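Side-chain contact in glutaminase 1 (Escherichia coli, PDB 1U60), which catalyses the hydrolysis of L-glutamine to L-glutamate and ammonium, and belongs to the glutaminase family of the beta-lactamase clan: residues Q134-Q137 with R138-I142. Numbering follows the deposited sequence.
Sequences QRWQ and RILHI
The carbonyl oxygen of W136 accepts a hydrogen bond from the amide of L140, N to O 2.9 Å, and the same i to i+4 spacing brings the two side chains together on one flank of helix 132-147. It illustrates how an aromatic residue can use the next turn of its own helix as a packing surface. With CG anti to the backbone N (chi1 165°), the indole swings forward until CB of L140 lies over one face of its six-membered ring, 4.0 Å from the centroid, in a CH-pi contact offset toward the rim. CD1 of L140 adds a touch at CZ2 of W136, also 4.0 Å away. I139 meets the same ring differently: its CG2 approaches CZ3 obliquely, the two side chains crossing at about a right angle. Helix 185-195 and T198 add further packing around W136.

On another flank, Q134 and R138 run alongside each other, their contact being aliphatic, CG of Q134 to CD of R138 at 4.0 Å. The amide and guanidinium planes are turned 80° to each other, and the two polar ends take separate partners: OE1 of Q134 accepts the amide of E130, while NH1 of R138 forms a salt bridge with D79 of helix 68-80 and also bonds to the carbonyl of N128. Thus the local chemistry is divided, with backbone bonds and carbon contacts joining successive turns, whereas the charge of R138 is directed to D79, which links this helix to helix 68-80.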
ATOM      1  N   GLN A 134     -11.463  29.551  12.312  1.00 13.90           N
ATOM      2  CA  GLN A 134     -10.980  29.566  10.942  1.00 12.67           C
ATOM      3  C   GLN A 134     -10.505  28.163  10.551  1.00 12.33           C
ATOM      4  O   GLN A 134     -10.753  27.738   9.422  1.00 11.08           O
ATOM      5  CB  GLN A 134      -9.837  30.542  10.762  1.00 13.73           C
ATOM      6  CG  GLN A 134      -9.311  30.566   9.344  1.00 16.03           C
ATOM      7  CD  GLN A 134      -8.312  31.673   9.079  1.00 18.05           C
ATOM      8  OE1 GLN A 134      -7.313  31.771   9.765  1.00 17.24           O
ATOM      9  NE2 GLN A 134      -8.539  32.446   8.029  1.00 21.56           N
ATOM     10  N   ARG A 135      -9.844  27.480  11.482  1.00 10.61           N
ATOM     11  CA  ARG A 135      -9.363  26.120  11.219  1.00 10.38           C
ATOM     12  C   ARG A 135     -10.557  25.246  10.805  1.00 10.72           C
ATOM     13  O   ARG A 135     -10.500  24.530   9.818  1.00 10.41           O
ATOM     14  CB  ARG A 135      -8.645  25.546  12.431  1.00  9.22           C
ATOM     15  CG  ARG A 135      -7.978  24.175  12.198  1.00 11.00           C
ATOM     16  CD  ARG A 135      -7.208  23.644  13.430  1.00 10.62           C
ATOM     17  NE  ARG A 135      -6.188  24.602  13.795  1.00 11.88           N
ATOM     18  CZ  ARG A 135      -5.054  24.774  13.150  1.00 11.25           C
ATOM     19  NH1 ARG A 135      -4.654  23.974  12.156  1.00 12.08           N
ATOM     20  NH2 ARG A 135      -4.255  25.732  13.557  1.00 13.75           N
ATOM     21  N   TRP A 136     -11.661  25.385  11.527  1.00 10.55           N
ATOM     22  CA  TRP A 136     -12.873  24.581  11.276  1.00 10.63           C
ATOM     23  C   TRP A 136     -13.476  25.008   9.962  1.00 10.55           C
ATOM     24  O   TRP A 136     -13.783  24.180   9.122  1.00  9.59           O
ATOM     25  CB  TRP A 136     -13.871  24.670  12.457  1.00 10.82           C
ATOM     26  CG  TRP A 136     -15.232  24.162  12.096  1.00 11.45           C
ATOM     27  CD1 TRP A 136     -16.436  24.866  12.129  1.00 10.78           C
ATOM     28  CD2 TRP A 136     -15.527  22.901  11.510  1.00  9.48           C
ATOM     29  NE1 TRP A 136     -17.447  24.059  11.659  1.00 12.10           N
ATOM     30  CE2 TRP A 136     -16.925  22.855  11.266  1.00  9.98           C
ATOM     31  CE3 TRP A 136     -14.745  21.781  11.149  1.00 10.29           C
ATOM     32  CZ2 TRP A 136     -17.545  21.742  10.689  1.00 10.39           C
ATOM     33  CZ3 TRP A 136     -15.369  20.690  10.591  1.00 11.04           C
ATOM     34  CH2 TRP A 136     -16.745  20.672  10.361  1.00  9.79           C
ATOM     35  N   GLN A 137     -13.621  26.319   9.762  1.00  9.57           N
ATOM     36  CA  GLN A 137     -14.261  26.822   8.559  1.00 10.94           C
ATOM     37  C   GLN A 137     -13.524  26.338   7.307  1.00 10.41           C
ATOM     38  O   GLN A 137     -14.177  25.959   6.348  1.00 10.24           O
ATOM     39  CB  GLN A 137     -14.376  28.364   8.554  1.00 11.80           C
ATOM     40  CG  GLN A 137     -15.508  28.888   9.443  1.00 15.34           C
ATOM     41  CD  GLN A 137     -16.879  28.238   9.198  1.00 17.92           C
ATOM     42  OE1 GLN A 137     -17.359  28.206   8.071  1.00 21.52           O
ATOM     43  NE2 GLN A 137     -17.512  27.750  10.254  1.00 18.86           N
ATOM     44  N   ARG A 138     -12.190  26.310   7.320  1.00 10.42           N
ATOM     45  CA  ARG A 138     -11.436  25.943   6.124  1.00  9.51           C
ATOM     46  C   ARG A 138     -11.597  24.444   5.835  1.00 10.05           C
ATOM     47  O   ARG A 138     -11.731  24.056   4.706  1.00  9.69           O
ATOM     48  CB  ARG A 138      -9.987  26.331   6.255  1.00 10.48           C
ATOM     49  CG  ARG A 138      -9.723  27.868   6.320  1.00 10.20           C
ATOM     50  CD  ARG A 138      -8.235  28.242   6.251  1.00 11.81           C
ATOM     51  NE  ARG A 138      -7.685  27.927   4.931  1.00 12.04           N
ATOM     52  CZ  ARG A 138      -6.707  27.053   4.671  1.00 13.77           C
ATOM     53  NH1 ARG A 138      -6.046  26.414   5.622  1.00 12.71           N
ATOM     54  NH2 ARG A 138      -6.335  26.877   3.404  1.00 11.18           N
ATOM     55  N   ILE A 139     -11.664  23.632   6.884  1.00  8.91           N
ATOM     56  CA  ILE A 139     -11.884  22.163   6.733  1.00  9.59           C
ATOM     57  C   ILE A 139     -13.288  21.852   6.262  1.00  9.55           C
ATOM     58  O   ILE A 139     -13.471  21.084   5.337  1.00  9.72           O
ATOM     59  CB  ILE A 139     -11.559  21.448   8.040  1.00  8.76           C
ATOM     60  CG1 ILE A 139     -10.028  21.407   8.242  1.00 10.35           C
ATOM     61  CG2 ILE A 139     -12.137  20.020   8.072  1.00 11.02           C
ATOM     62  CD1 ILE A 139      -9.573  21.050   9.645  1.00 10.35           C
ATOM     63  N   LEU A 140     -14.305  22.514   6.851  1.00  9.60           N
ATOM     64  CA  LEU A 140     -15.695  22.357   6.401  1.00  9.95           C
ATOM     65  C   LEU A 140     -15.803  22.725   4.914  1.00  9.83           C
ATOM     66  O   LEU A 140     -16.440  22.034   4.150  1.00  9.62           O
ATOM     67  CB  LEU A 140     -16.648  23.191   7.257  1.00 10.21           C
ATOM     68  CG  LEU A 140     -18.106  23.161   6.821  1.00 11.30           C
ATOM     69  CD1 LEU A 140     -18.642  21.732   6.852  1.00 12.16           C
ATOM     70  CD2 LEU A 140     -18.944  24.084   7.716  1.00 12.23           C
ATOM     71  N   HIS A 141     -15.127  23.801   4.512  1.00 10.70           N
ATOM     72  CA  HIS A 141     -15.188  24.278   3.134  1.00 10.98           C
ATOM     73  C   HIS A 141     -14.590  23.255   2.171  1.00  9.89           C
ATOM     74  O   HIS A 141     -15.168  22.982   1.139  1.00  8.26           O
ATOM     75  CB  HIS A 141     -14.475  25.626   3.031  1.00 12.03           C
ATOM     76  CG  HIS A 141     -14.593  26.262   1.695  1.00 14.54           C
ATOM     77  ND1 HIS A 141     -15.774  26.809   1.239  1.00 18.92           N
ATOM     78  CD2 HIS A 141     -13.690  26.408   0.697  1.00 18.61           C
ATOM     79  CE1 HIS A 141     -15.577  27.302   0.026  1.00 21.94           C
ATOM     80  NE2 HIS A 141     -14.328  27.057  -0.328  1.00 21.10           N
ATOM     81  N   ILE A 142     -13.437  22.692   2.505  1.00  9.41           N
ATOM     82  CA  ILE A 142     -12.877  21.683   1.603  1.00  9.19           C
ATOM     83  C   ILE A 142     -13.730  20.433   1.494  1.00  8.02           C
ATOM     84  O   ILE A 142     -13.865  19.863   0.383  1.00  9.69           O
ATOM     85  CB  ILE A 142     -11.404  21.371   1.873  1.00 10.16           C
ATOM     86  CG1 ILE A 142     -10.795  20.874   0.565  1.00 11.68           C
ATOM     87  CG2 ILE A 142     -11.203  20.379   3.019  1.00 10.40           C
ATOM     88  CD1 ILE A 142      -9.303  20.610   0.670  1.00 14.55           C
TER